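Local structure of possible flavin reductase (Haemophilus somnus 129PT, 2R0X) at residues N115-T121 against C134-H140; R66-V70 against L102-M108; F33-V38 against L49-N53; V22-G26 against H61-N65. The protein is a split-barrel protein that probably binds FMN and reduces flavins with NADPH. One frame throughout, in Å; residues are numbered along the deposited sequence.

How the interactions relate
All four contacts involve strands of one antiparallel barrel-like sheet but differ in depth. Interaction 3, centred about 5 Å from the centre of the chain, is a buried hairpin contact, mostly apolar, with one backbone bond. Interaction 2 is also buried; it packs a loop on strand 67-72 through side-chain contacts. Interactions 1 and 4, both centred about 12 Å out, are partly buried: the first is a hydrogen-bonded hairpin with a bulge, the second a helix lying on a strand. The loop 102-108 joins three of them, giving hydroxyls to Asp-117 and Asp-138 of interaction 1 and a carbonyl to Thr-23 of interaction 4. Interactions 1 and 3 also touch the second subunit.

Interaction 1: N115-T121 against C134-H140; sequences NFDCEIT and CKIVDIH
Phe-116 (chi1 -55°) and Ile-136 (chi1 -59°) each turn their gamma carbon, CG and CG1 respectively, anti to the carbonyl carbon, which brings Phe-116 CD2 to 4.0 Å from Ile-136 CD1. Ile-139 runs alongside the same ring, and Cys-118 extends this apolar face, its SG 3.9 Å from Ile-136 CG1. Phe-8 and Ala-11 of the second subunit pack on this face.

The backbones form an antiparallel hairpin interrupted by a classic beta bulge. Val-137 and Asp-138 both face Asp-117, whose carbonyl O accepts from Val-137 N at 2.8 Å and, less straight, from Asp-138 N at 3.3 Å. The extra residue shifts the register by one. Val-137 CG2, placed between its own N and carbonyl carbon, rests 3.4 Å from Asp-117 O, and the Val-137 side chain crosses that of Glu-119 at about a right angle, CG1 lying 3.7 Å from Glu-119 CD.

Polar groups lie on the other face. Glu-119 OE1 and Lys-135 NZ, 4.6 Å apart, are joined through one water rather than directly, and a second water lies between Asn-115 OD1 and His-140 ND1. Asn-115 ND2 turns instead to Asn-71 and Leu-109. Asp-117 OD2 and Asp-138 OD2 lie 5.2 Å apart. Asp-117 bonds to Thr-104 OG1 and Thr-103 N, Asp-138 to Thr-103 OG1, tying the bulge to that loop and probably offsetting the like charges.

Interaction 2: R66-V70 against L102-M108; sequences RVLMV and LTTGSPM
Val-67 and Thr-104 meet tip to tip, their CB atoms 3.6 Å apart, and they begin the van der Waals part of the contact. Val-67 CG2 reaches on to Ser-106 OG at 3.5 Å. Two residues along, Met-69, modelled as selenomethionine, brings its bent chain into the loop: with chi2 at 81° and chi3 at 63° the end folds back, so that CE lies 3.3 Å from Ser-106 O and 3.7 Å from Met-108 CB. Leu-102 crosses this chain at about a right angle, its CD1 4.1 Å from the Met-69 SE.

The hydrogen bonds here are internal to the loop. Thr-104 OG1 accepts from Ser-106 N at 3.0 Å, which defines an ST turn, and also from Ser-106 OG at 2.9 Å. It is also hydrogen-bonded to Asp-117 OD1 on strand 114-126. Ser-106 OG passes close to Leu-68 N, but the angle is too poor for a bond.

Strand 67-70 therefore meets the loop through carbon, selenium and carbonyl surfaces and the serine hydroxyl, all in van der Waals contact. Thr-104 OG1 is gripped by Ser-106 N, Ser-106 OG and Asp-117; these bonds probably help fix the turn's shape, while its fit against the strand rests on dispersion and close packing.

Interaction 3: F33-V38 against L49-N53; sequences FTASAV and LVCIN. With ACT (acetate ion), chain B.
Phe-33 has the largest area buried here, and its ring reaches Ile-52 across the hairpin of strands 30-43 and 46-53. The two side chains cross at about a right angle, Ile-52 CD1 lying 3.6 Å from Phe-33 CE1. The chi1 of 67° sets CG between the backbone N and the carbonyl carbon, and from there the ring extends toward strand 46-53. Its edge comes near Cys-51 O, with CE2 at 4.1 Å, while CZ approaches Val-50 CG1.

Ala-37, next in buried area, works mainly through its backbone. It is the centre of an inverse gamma turn, closed by a weak bond from Val-38 N to Ser-36 O, and its carbonyl O receives Cys-51 N at 2.9 Å with an almost straight N-H...O angle of 169°. The Ala-37 CB also lies 3.8 Å from Cys-51 CB.

Val-38 restores strand pairing beyond the turn as a non-hydrogen-bonded partner of Val-50; its CA lies 3.3 Å from Leu-49 O, a CA-H...O contact. Away from these residues, Asn-53 ND2 donates at 3.2 Å to OXT of an acetate, probably from the crystallisation liquor, that is also hydrogen-bonded to His-129 NE2.

Strand 17-25 flanks the hairpin through Val-22 and His-20, and strand 129-141 borders strand 46-53 on the far side from strand 30-43. Phe-33 meets Phe-62 of helix 59-65 edge-to-face, and Ser-40 of the second subunit packs on Ala-37 and Cys-51.

Interaction 4: V22-G26 against H61-N65; sequences VTTSG and HFVKN. With ACT (acetate ion), chain F; SO4 (sulfate ion), chain I.
In this split-barrel-like fold, the short helix 59-65 lies against barrel strand 17-25, the axes of the two segments 8.4 Å apart at closest and 52° between their directions. The packing centres on Thr-24 and Phe-62. Thr-24 CG2 stands 3.6 Å from the centroid of the Phe-62 ring, only 9° off the normal, a CH-pi contact over the face. The Thr-24 chi1 of -167° sends OG1 anti to the backbone N and leaves CG2 over the ring. Elsewhere round the ring, Val-22 CG1 touches CE1 at 3.8 Å and Val-22 O lies near the ring plane at CZ, 3.7 Å away.

The hydroxyl of Thr-24 is hydrogen-bonded to Val-67 O, at the start of the next strand. In the conformer described, Asn-65 ND2 lies 3.0 Å from Thr-24 OG1, with OG1 almost in the plane of the Asn-65 amide. Asn-65 and Ser-25 are both deposited in two conformers, however, and the copies described come implausibly close, so the amide position, and this bond with it, is doubtful.

At the outer end, His-61 CB touches Thr-24 CG2 while its ring turns away to stack with His-31, which shares an acetate with it. Both anions at the ring edge are probably from the crystallisation liquor: His-61 ND1 donates to the acetate O at 3.1 Å, and His-61 NE2 to the sulfate O2 at 2.8 Å.

Interaction 1: N115-T121 against C134-H140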
loop_
_atom_site.group_PDB
_atom_site.type_symbol
_atom_site.label_atom_id
_atom_site.label_comp_id
_atom_site.label_asym_id
_atom_site.label_seq_id
_atom_site.Cartn_x
_atom_site.Cartn_y
_atom_site.Cartn_z
ATOM N N ASN A 115 -6.875 -10.469 -9.681
ATOM C CA ASN A 115 -5.701 -11.298 -9.800
ATOM C C ASN A 115 -4.667 -10.602 -10.686
ATOM O O ASN A 115 -4.963 -10.307 -11.839
ATOM C CB ASN A 115 -6.021 -12.683 -10.396
ATOM C CG ASN A 115 -7.210 -13.379 -9.707
ATOM O OD1 ASN A 115 -8.352 -13.255 -10.166
ATOM N ND2 ASN A 115 -6.939 -14.134 -8.650
ATOM N N PHE A 116 -3.502 -10.299 -10.131
ATOM C CA PHE A 116 -2.413 -9.676 -10.880
ATOM C C PHE A 116 -1.244 -10.641 -10.951
ATOM O O PHE A 116 -0.644 -10.967 -9.948
ATOM C CB PHE A 116 -1.905 -8.414 -10.179
ATOM C CG PHE A 116 -2.925 -7.363 -9.859
ATOM C CD1 PHE A 116 -3.617 -7.383 -8.665
ATOM C CD2 PHE A 116 -3.140 -6.316 -10.710
ATOM C CE1 PHE A 116 -4.510 -6.355 -8.335
ATOM C CE2 PHE A 116 -4.017 -5.273 -10.353
ATOM C CZ PHE A 116 -4.688 -5.333 -9.168
ATOM N N ASP A 117 -0.955 -11.143 -12.159
ATOM C CA ASP A 117 0.166 -12.090 -12.352
ATOM C C ASP A 117 1.390 -11.290 -12.763
ATOM O O ASP A 117 1.284 -10.472 -13.644
ATOM C CB ASP A 117 -0.207 -13.108 -13.451
ATOM C CG ASP A 117 0.603 -14.383 -13.346
ATOM O OD1 ASP A 117 1.369 -14.531 -12.381
ATOM O OD2 ASP A 117 0.442 -15.242 -14.247
ATOM N N CYS A 118 2.492 -11.525 -12.061
ATOM C CA CYS A 118 3.640 -10.638 -12.115
ATOM C C CYS A 118 4.970 -11.347 -12.219
ATOM O O CYS A 118 5.178 -12.458 -11.769
ATOM C CB CYS A 118 3.692 -9.796 -10.835
ATOM S SG CYS A 118 2.215 -8.848 -10.406
ATOM N N GLU A 119 5.891 -10.598 -12.828
ATOM C CA GLU A 119 7.305 -10.924 -12.801
ATOM C C GLU A 119 7.989 -10.062 -11.762
ATOM O O GLU A 119 7.743 -8.861 -11.708
ATOM C CB GLU A 119 7.943 -10.656 -14.178
ATOM C CG GLU A 119 7.444 -11.634 -15.250
ATOM C CD GLU A 119 7.818 -11.289 -16.667
ATOM O OE1 GLU A 119 8.368 -10.194 -16.938
ATOM O OE2 GLU A 119 7.485 -12.137 -17.534
ATOM N N ILE A 120 8.853 -10.665 -10.938
ATOM C CA ILE A 120 9.558 -9.904 -9.877
ATOM C C ILE A 120 10.795 -9.380 -10.560
ATOM O O ILE A 120 11.807 -10.070 -10.676
ATOM C CB ILE A 120 9.903 -10.784 -8.679
ATOM C CG1 ILE A 120 8.643 -11.428 -8.074
ATOM C CG2 ILE A 120 10.664 -9.966 -7.603
ATOM C CD1 ILE A 120 8.893 -12.365 -6.954
ATOM N N THR A 121 10.715 -8.141 -10.984
ATOM C CA THR A 121 11.702 -7.556 -11.812
ATOM C C THR A 121 12.970 -7.244 -11.013
ATOM O O THR A 121 14.085 -7.485 -11.476
ATOM C CB THR A 121 11.090 -6.332 -12.431
ATOM O OG1 THR A 121 9.796 -6.710 -12.983
ATOM C CG2 THR A 121 12.025 -5.775 -13.481
ATOM N N CYS A 134 7.278 -5.504 -9.078
ATOM C CA CYS A 134 6.593 -6.548 -9.846
ATOM C C CYS A 134 5.905 -5.989 -11.084
ATOM O O CYS A 134 4.864 -5.352 -10.988
ATOM C CB CYS A 134 5.542 -7.194 -8.940
ATOM S SG CYS A 134 6.220 -8.013 -7.482
ATOM N N LYS A 135 6.442 -6.331 -12.242
ATOM C CA LYS A 135 5.831 -5.975 -13.500
ATOM C C LYS A 135 4.621 -6.886 -13.707
ATOM O O LYS A 135 4.743 -8.105 -13.665
ATOM C CB LYS A 135 6.823 -6.164 -14.645
ATOM C CG LYS A 135 6.230 -5.837 -15.978
ATOM C CD LYS A 135 7.199 -6.210 -17.139
ATOM C CE LYS A 135 6.560 -6.040 -18.449
ATOM N NZ LYS A 135 7.593 -6.423 -19.471
ATOM N N ILE A 136 3.480 -6.307 -14.000
ATOM C CA ILE A 136 2.236 -7.069 -14.214
ATOM C C ILE A 136 2.201 -7.589 -15.640
ATOM O O ILE A 136 2.337 -6.831 -16.590
ATOM C CB ILE A 136 0.986 -6.224 -13.916
ATOM C CG1 ILE A 136 1.038 -5.748 -12.445
ATOM C CG2 ILE A 136 -0.273 -6.996 -14.217
ATOM C CD1 ILE A 136 0.151 -4.572 -12.211
ATOM N N VAL A 137 2.044 -8.896 -15.793
ATOM C CA VAL A 137 2.016 -9.513 -17.116
ATOM C C VAL A 137 0.669 -10.135 -17.471
ATOM O O VAL A 137 0.475 -10.463 -18.640
ATOM C CB VAL A 137 3.155 -10.512 -17.321
ATOM C CG1 VAL A 137 4.521 -9.781 -17.196
ATOM C CG2 VAL A 137 3.072 -11.671 -16.337
ATOM N N ASP A 138 -0.274 -10.259 -16.526
ATOM C CA ASP A 138 -1.608 -10.739 -16.846
ATOM C C ASP A 138 -2.507 -10.293 -15.684
ATOM O O ASP A 138 -2.049 -10.171 -14.569
ATOM C CB ASP A 138 -1.580 -12.289 -17.045
ATOM C CG ASP A 138 -2.660 -12.824 -17.917
ATOM O OD1 ASP A 138 -3.656 -12.112 -18.180
ATOM O OD2 ASP A 138 -2.506 -14.017 -18.322
ATOM N N ILE A 139 -3.774 -10.037 -15.979
ATOM C CA ILE A 139 -4.739 -9.557 -14.980
ATOM C C ILE A 139 -6.043 -10.283 -15.231
ATOM O O ILE A 139 -6.459 -10.463 -16.363
ATOM C CB ILE A 139 -4.977 -8.044 -15.066
ATOM C CG1 ILE A 139 -3.740 -7.255 -14.660
ATOM C CG2 ILE A 139 -6.203 -7.597 -14.232
ATOM C CD1 ILE A 139 -3.877 -5.721 -14.710
ATOM N N HIS A 140 -6.705 -10.667 -14.142
ATOM C CA HIS A 140 -8.098 -11.068 -14.156
ATOM C C HIS A 140 -8.818 -10.198 -13.126
ATOM O O HIS A 140 -8.324 -10.028 -12.037
ATOM C CB HIS A 140 -8.190 -12.539 -13.780
ATOM C CG HIS A 140 -9.564 -13.108 -13.832
ATOM N ND1 HIS A 140 -10.456 -12.985 -12.786
ATOM C CD2 HIS A 140 -10.186 -13.848 -14.780
ATOM C CE1 HIS A 140 -11.589 -13.588 -13.104
ATOM N NE2 HIS A 140 -11.444 -14.142 -14.295
HETATM O O HOH W 1 -10.606 -11.510 -10.239
HETATM O O HOH W 2 8.203 -9.088 -19.438
#

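Interaction 2: R66-V70 against L102-M108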
loop_
_atom_site.group_PDB
_atom_site.type_symbol
_atom_site.label_atom_id
_atom_site.label_comp_id
_atom_site.label_asym_id
_atom_site.label_seq_id
_atom_site.Cartn_x
_atom_site.Cartn_y
_atom_site.Cartn_z
ATOM N N ARG A 66 10.982 -15.920 -8.904
ATOM C CA ARG A 66 10.929 -14.605 -9.528
ATOM C C ARG A 66 9.652 -14.263 -10.293
ATOM O O ARG A 66 9.635 -13.379 -11.162
ATOM C CB ARG A 66 12.187 -14.347 -10.333
ATOM C CG ARG A 66 13.412 -14.309 -9.436
ATOM C CD ARG A 66 13.431 -13.147 -8.437
ATOM N NE ARG A 66 13.543 -11.864 -9.109
ATOM C CZ ARG A 66 14.702 -11.285 -9.405
ATOM N NH1 ARG A 66 15.861 -11.805 -9.040
ATOM N NH2 ARG A 66 14.681 -10.170 -10.102
ATOM N N VAL A 67 8.561 -14.898 -9.860
ATOM C CA VAL A 67 7.218 -14.557 -10.306
ATOM C C VAL A 67 6.309 -14.641 -9.103
ATOM O O VAL A 67 6.616 -15.382 -8.152
ATOM C CB VAL A 67 6.723 -15.508 -11.426
ATOM C CG1 VAL A 67 7.524 -15.259 -12.740
ATOM C CG2 VAL A 67 6.779 -16.966 -11.015
ATOM N N LEU A 68 5.207 -13.901 -9.127
ATOM C CA LEU A 68 4.207 -14.013 -8.077
ATOM C C LEU A 68 2.868 -13.602 -8.667
ATOM O O LEU A 68 2.780 -12.896 -9.651
ATOM C CB LEU A 68 4.575 -13.191 -6.843
ATOM C CG LEU A 68 4.750 -11.696 -6.925
ATOM C CD1 LEU A 68 3.429 -10.961 -7.013
ATOM C CD2 LEU A 68 5.485 -11.213 -5.688
HETATM N N MSE A 69 1.822 -14.020 -7.958
HETATM C CA MSE A 69 0.446 -13.596 -8.213
HETATM C C MSE A 69 -0.068 -12.840 -6.998
HETATM O O MSE A 69 0.039 -13.365 -5.880
HETATM C CB MSE A 69 -0.413 -14.833 -8.425
HETATM C CG MSE A 69 -1.885 -14.547 -8.685
HETATM SE SE MSE A 69 -2.371 -14.041 -10.472
HETATM C CE MSE A 69 -1.828 -15.744 -11.267
ATOM N N VAL A 70 -0.610 -11.644 -7.201
ATOM C CA VAL A 70 -1.330 -10.945 -6.140
ATOM C C VAL A 70 -2.811 -11.281 -6.322
ATOM O O VAL A 70 -3.406 -10.917 -7.319
ATOM C CB VAL A 70 -1.115 -9.426 -6.173
ATOM C CG1 VAL A 70 -1.942 -8.730 -5.109
ATOM C CG2 VAL A 70 0.387 -9.123 -5.956
ATOM N N LEU A 102 -2.415 -18.237 -14.770
ATOM C CA LEU A 102 -2.537 -17.294 -15.867
ATOM C C LEU A 102 -1.322 -17.477 -16.778
ATOM O O LEU A 102 -1.359 -18.318 -17.651
ATOM C CB LEU A 102 -2.752 -15.855 -15.372
ATOM C CG LEU A 102 -4.122 -15.534 -14.785
ATOM C CD1 LEU A 102 -4.123 -14.087 -14.189
ATOM C CD2 LEU A 102 -5.222 -15.677 -15.815
ATOM N N THR A 103 -0.277 -16.696 -16.578
ATOM C CA THR A 103 0.913 -16.726 -17.398
ATOM C C THR A 103 2.158 -17.277 -16.700
ATOM O O THR A 103 2.926 -18.051 -17.304
ATOM C CB THR A 103 1.186 -15.314 -17.987
ATOM O OG1 THR A 103 0.085 -14.876 -18.809
ATOM C CG2 THR A 103 2.417 -15.389 -18.872
ATOM N N THR A 104 2.388 -16.883 -15.452
ATOM C CA THR A 104 3.643 -17.240 -14.781
ATOM C C THR A 104 3.693 -18.627 -14.158
ATOM O O THR A 104 4.756 -19.092 -13.798
ATOM C CB THR A 104 4.031 -16.239 -13.718
ATOM O OG1 THR A 104 3.172 -16.395 -12.597
ATOM C CG2 THR A 104 4.077 -14.801 -14.231
ATOM N N GLY A 105 2.534 -19.255 -13.984
ATOM C CA GLY A 105 2.448 -20.442 -13.183
ATOM C C GLY A 105 2.181 -20.197 -11.711
ATOM O O GLY A 105 1.820 -21.143 -10.986
ATOM N N SER A 106 2.281 -18.944 -11.266
ATOM C CA SER A 106 1.909 -18.624 -9.900
ATOM C C SER A 106 0.411 -18.931 -9.722
ATOM O O SER A 106 -0.404 -18.610 -10.612
ATOM C CB SER A 106 2.157 -17.145 -9.605
ATOM O OG SER A 106 3.521 -16.841 -9.761
ATOM N N PRO A 107 0.004 -19.537 -8.610
ATOM C CA PRO A 107 -1.399 -19.936 -8.462
ATOM C C PRO A 107 -2.368 -18.751 -8.398
ATOM O O PRO A 107 -2.204 -17.831 -7.594
ATOM C CB PRO A 107 -1.401 -20.699 -7.149
ATOM C CG PRO A 107 -0.028 -21.113 -6.924
ATOM C CD PRO A 107 0.847 -20.130 -7.581
HETATM N N MSE A 108 -3.367 -18.790 -9.282
HETATM C CA MSE A 108 -4.439 -17.833 -9.343
HETATM C C MSE A 108 -5.605 -18.291 -8.518
HETATM O O MSE A 108 -6.166 -19.357 -8.770
HETATM C CB MSE A 108 -4.916 -17.642 -10.770
HETATM C CG MSE A 108 -5.774 -16.423 -10.958
HETATM SE SE MSE A 108 -6.867 -16.339 -12.519
HETATM C CE MSE A 108 -8.547 -16.788 -11.741
#

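Interaction 3: F33-V38 against L49-N53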
loop_
_atom_site.group_PDB
_atom_site.type_symbol
_atom_site.label_atom_id
_atom_site.label_comp_id
_atom_site.label_asym_id
_atom_site.label_seq_id
_atom_site.Cartn_x
_atom_site.Cartn_y
_atom_site.Cartn_z
ATOM N N PHE A 33 1.311 -16.448 0.880
ATOM C CA PHE A 33 1.185 -15.766 2.154
ATOM C C PHE A 33 0.193 -14.619 2.035
ATOM O O PHE A 33 0.057 -14.004 1.005
ATOM C CB PHE A 33 2.547 -15.267 2.688
ATOM C CG PHE A 33 3.186 -14.175 1.862
ATOM C CD1 PHE A 33 3.925 -14.480 0.738
ATOM C CD2 PHE A 33 3.090 -12.825 2.208
ATOM C CE1 PHE A 33 4.528 -13.513 -0.024
ATOM C CE2 PHE A 33 3.725 -11.836 1.400
ATOM C CZ PHE A 33 4.424 -12.206 0.298
ATOM N N THR A 34 -0.457 -14.323 3.156
ATOM C CA THR A 34 -1.350 -13.161 3.251
ATOM C C THR A 34 -0.524 -11.886 3.379
ATOM O O THR A 34 0.407 -11.834 4.192
ATOM C CB THR A 34 -2.313 -13.321 4.417
ATOM O OG1 THR A 34 -3.039 -14.522 4.214
ATOM C CG2 THR A 34 -3.291 -12.155 4.521
ATOM N N ALA A 35 -0.902 -10.859 2.626
ATOM C CA ALA A 35 -0.215 -9.558 2.674
ATOM C C ALA A 35 -1.199 -8.419 2.630
ATOM O O ALA A 35 -2.203 -8.465 1.933
ATOM C CB ALA A 35 0.721 -9.426 1.477
ATOM N N SER A 36 -0.848 -7.360 3.342
ATOM C CA SER A 36 -1.515 -6.076 3.191
ATOM C C SER A 36 -0.617 -5.011 2.536
ATOM O O SER A 36 -1.123 -4.012 1.983
ATOM C CB SER A 36 -1.986 -5.554 4.543
ATOM O OG SER A 36 -0.938 -5.622 5.503
ATOM N N ALA A 37 0.703 -5.193 2.606
ATOM C CA ALA A 37 1.679 -4.177 2.144
ATOM C C ALA A 37 1.942 -4.389 0.651
ATOM O O ALA A 37 2.985 -4.901 0.250
ATOM C CB ALA A 37 2.933 -4.236 2.983
ATOM N N VAL A 38 0.937 -3.995 -0.130
ATOM C CA VAL A 38 0.885 -4.128 -1.573
ATOM C C VAL A 38 0.324 -2.809 -2.094
ATOM O O VAL A 38 -0.701 -2.333 -1.627
ATOM C CB VAL A 38 -0.040 -5.309 -1.972
ATOM C CG1 VAL A 38 -0.171 -5.370 -3.473
ATOM C CG2 VAL A 38 0.422 -6.595 -1.381
ATOM N N LEU A 49 4.176 -3.201 -6.120
ATOM C CA LEU A 49 5.136 -3.742 -5.179
ATOM C C LEU A 49 4.456 -4.519 -4.105
ATOM O O LEU A 49 3.274 -4.320 -3.808
ATOM C CB LEU A 49 6.015 -2.639 -4.573
ATOM C CG LEU A 49 5.340 -1.590 -3.665
ATOM C CD1 LEU A 49 5.111 -2.103 -2.253
ATOM C CD2 LEU A 49 6.165 -0.253 -3.575
ATOM N N VAL A 50 5.222 -5.465 -3.577
ATOM C CA VAL A 50 4.813 -6.315 -2.491
ATOM C C VAL A 50 5.952 -6.302 -1.482
ATOM O O VAL A 50 7.098 -6.559 -1.851
ATOM C CB VAL A 50 4.600 -7.774 -2.965
ATOM C CG1 VAL A 50 4.250 -8.669 -1.757
ATOM C CG2 VAL A 50 3.516 -7.829 -4.043
ATOM N N CYS A 51 5.651 -6.020 -0.215
ATOM C CA CYS A 51 6.650 -6.122 0.840
ATOM C C CYS A 51 6.581 -7.536 1.461
ATOM O O CYS A 51 5.498 -8.093 1.636
ATOM C CB CYS A 51 6.495 -5.037 1.884
ATOM S SG CYS A 51 6.598 -3.391 1.268
ATOM N N ILE A 52 7.735 -8.120 1.734
ATOM C CA ILE A 52 7.832 -9.491 2.206
ATOM C C ILE A 52 8.870 -9.495 3.318
ATOM O O ILE A 52 9.916 -8.823 3.241
ATOM C CB ILE A 52 8.170 -10.498 1.071
ATOM C CG1 ILE A 52 7.990 -11.947 1.539
ATOM C CG2 ILE A 52 9.529 -10.199 0.478
ATOM C CD1 ILE A 52 8.076 -12.963 0.392
ATOM N N ASN A 53 8.589 -10.285 4.356
ATOM C CA ASN A 53 9.548 -10.511 5.418
ATOM C C ASN A 53 10.623 -11.460 4.894
ATOM O O ASN A 53 10.319 -12.587 4.499
ATOM C CB ASN A 53 8.869 -11.061 6.687
ATOM C CG ASN A 53 9.817 -11.054 7.886
ATOM O OD1 ASN A 53 10.936 -11.512 7.798
ATOM N ND2 ASN A 53 9.347 -10.513 9.014
HETATM C C ACT B . 5.700 -9.707 8.392
HETATM O O ACT B . 5.345 -8.811 7.596
HETATM O OXT ACT B . 6.403 -9.356 9.361
HETATM C CH3 ACT B . 5.361 -11.145 8.166
#

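Interaction 4: V22-G26 against H61-N65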
loop_
_atom_site.group_PDB
_atom_site.type_symbol
_atom_site.label_atom_id
_atom_site.label_comp_id
_atom_site.label_asym_id
_atom_site.label_seq_id
_atom_site.Cartn_x
_atom_site.Cartn_y
_atom_site.Cartn_z
ATOM N N VAL A 22 -0.614 -13.634 -1.688
ATOM C CA VAL A 22 0.455 -13.534 -2.674
ATOM C C VAL A 22 1.032 -14.920 -2.830
ATOM O O VAL A 22 1.475 -15.512 -1.862
ATOM C CB VAL A 22 1.498 -12.526 -2.195
ATOM C CG1 VAL A 22 2.695 -12.485 -3.185
ATOM C CG2 VAL A 22 0.835 -11.120 -2.032
ATOM N N THR A 23 1.079 -15.430 -4.063
ATOM C CA THR A 23 1.473 -16.818 -4.288
ATOM C C THR A 23 2.564 -16.894 -5.347
ATOM O O THR A 23 2.794 -15.990 -6.119
ATOM C CB THR A 23 0.279 -17.623 -4.800
ATOM O OG1 THR A 23 -0.122 -17.096 -6.044
ATOM C CG2 THR A 23 -0.887 -17.603 -3.805
ATOM N N THR A 24 3.212 -18.057 -5.367
ATOM C CA THR A 24 4.184 -18.408 -6.383
ATOM C C THR A 24 4.154 -19.938 -6.512
ATOM O O THR A 24 3.582 -20.654 -5.686
ATOM C CB THR A 24 5.600 -17.857 -6.073
ATOM O OG1 THR A 24 6.422 -17.966 -7.234
ATOM C CG2 THR A 24 6.270 -18.579 -4.904
ATOM N N SER A 25 4.825 -20.416 -7.560
ATOM C CA SER A 25 4.828 -21.823 -7.953
ATOM C C SER A 25 6.201 -22.431 -7.891
ATOM O O SER A 25 7.166 -21.789 -8.326
ATOM C CB SER A 25 4.485 -21.898 -9.417
ATOM O OG SER A 25 5.646 -21.488 -10.127
ATOM N N GLY A 26 6.257 -23.728 -7.590
ATOM C CA GLY A 26 7.521 -24.339 -7.310
ATOM C C GLY A 26 7.408 -25.806 -7.636
ATOM O O GLY A 26 6.331 -26.308 -7.991
ATOM N N HIS A 61 11.190 -18.962 -1.757
ATOM C CA HIS A 61 10.454 -19.435 -2.904
ATOM C C HIS A 61 10.218 -18.316 -3.909
ATOM O O HIS A 61 10.312 -18.488 -5.109
ATOM C CB HIS A 61 9.110 -20.041 -2.424
ATOM C CG HIS A 61 9.272 -21.129 -1.385
ATOM N ND1 HIS A 61 9.787 -22.373 -1.690
ATOM C CD2 HIS A 61 9.004 -21.158 -0.058
ATOM C CE1 HIS A 61 9.835 -23.111 -0.594
ATOM N NE2 HIS A 61 9.358 -22.405 0.410
ATOM N N PHE A 62 9.982 -17.110 -3.406
ATOM C CA PHE A 62 9.787 -15.948 -4.253
ATOM C C PHE A 62 11.117 -15.531 -4.905
ATOM O O PHE A 62 11.172 -15.183 -6.070
ATOM C CB PHE A 62 9.106 -14.821 -3.456
ATOM C CG PHE A 62 7.676 -15.147 -3.157
ATOM C CD1 PHE A 62 6.670 -14.814 -4.027
ATOM C CD2 PHE A 62 7.366 -15.926 -2.044
ATOM C CE1 PHE A 62 5.324 -15.173 -3.752
ATOM C CE2 PHE A 62 6.031 -16.366 -1.806
ATOM C CZ PHE A 62 5.030 -15.932 -2.631
ATOM N N VAL A 63 12.176 -15.543 -4.124
ATOM C CA VAL A 63 13.514 -15.231 -4.645
ATOM C C VAL A 63 13.888 -16.212 -5.756
ATOM O O VAL A 63 14.482 -15.821 -6.765
ATOM C CB VAL A 63 14.586 -15.242 -3.515
ATOM C CG1 VAL A 63 15.991 -15.059 -4.091
ATOM C CG2 VAL A 63 14.282 -14.163 -2.546
ATOM N N LYS A 64 13.628 -17.492 -5.541
ATOM C CA LYS A 64 14.033 -18.542 -6.498
ATOM C C LYS A 64 13.224 -18.400 -7.788
ATOM O O LYS A 64 13.765 -18.427 -8.903
ATOM C CB LYS A 64 13.782 -19.933 -5.904
ATOM C CG LYS A 64 13.927 -21.083 -6.894
ATOM N N ASN A 65 11.898 -18.263 -7.656
ATOM C CA ASN A 65 11.011 -18.292 -8.838
ATOM C C ASN A 65 10.955 -17.017 -9.629
ATOM O O ASN A 65 10.825 -17.003 -10.847
ATOM C CB ASN A 65 9.581 -18.632 -8.463
ATOM C CG ASN A 65 9.475 -19.958 -7.822
ATOM O OD1 ASN A 65 10.421 -20.760 -7.885
ATOM N ND2 ASN A 65 8.337 -20.231 -7.208
HETATM C C ACT F . 10.424 -24.234 -4.675
HETATM O O ACT F . 11.025 -24.499 -3.649
HETATM O OXT ACT F . 9.227 -24.516 -4.614
HETATM C CH3 ACT F . 11.120 -23.817 -5.939
HETATM S S SO4 I . 7.595 -24.785 2.869
HETATM O O1 SO4 I . 7.559 -25.535 1.604
HETATM O O2 SO4 I . 8.647 -23.763 2.790
HETATM O O3 SO4 I . 7.893 -25.723 3.969
HETATM O O4 SO4 I . 6.267 -24.216 3.099
#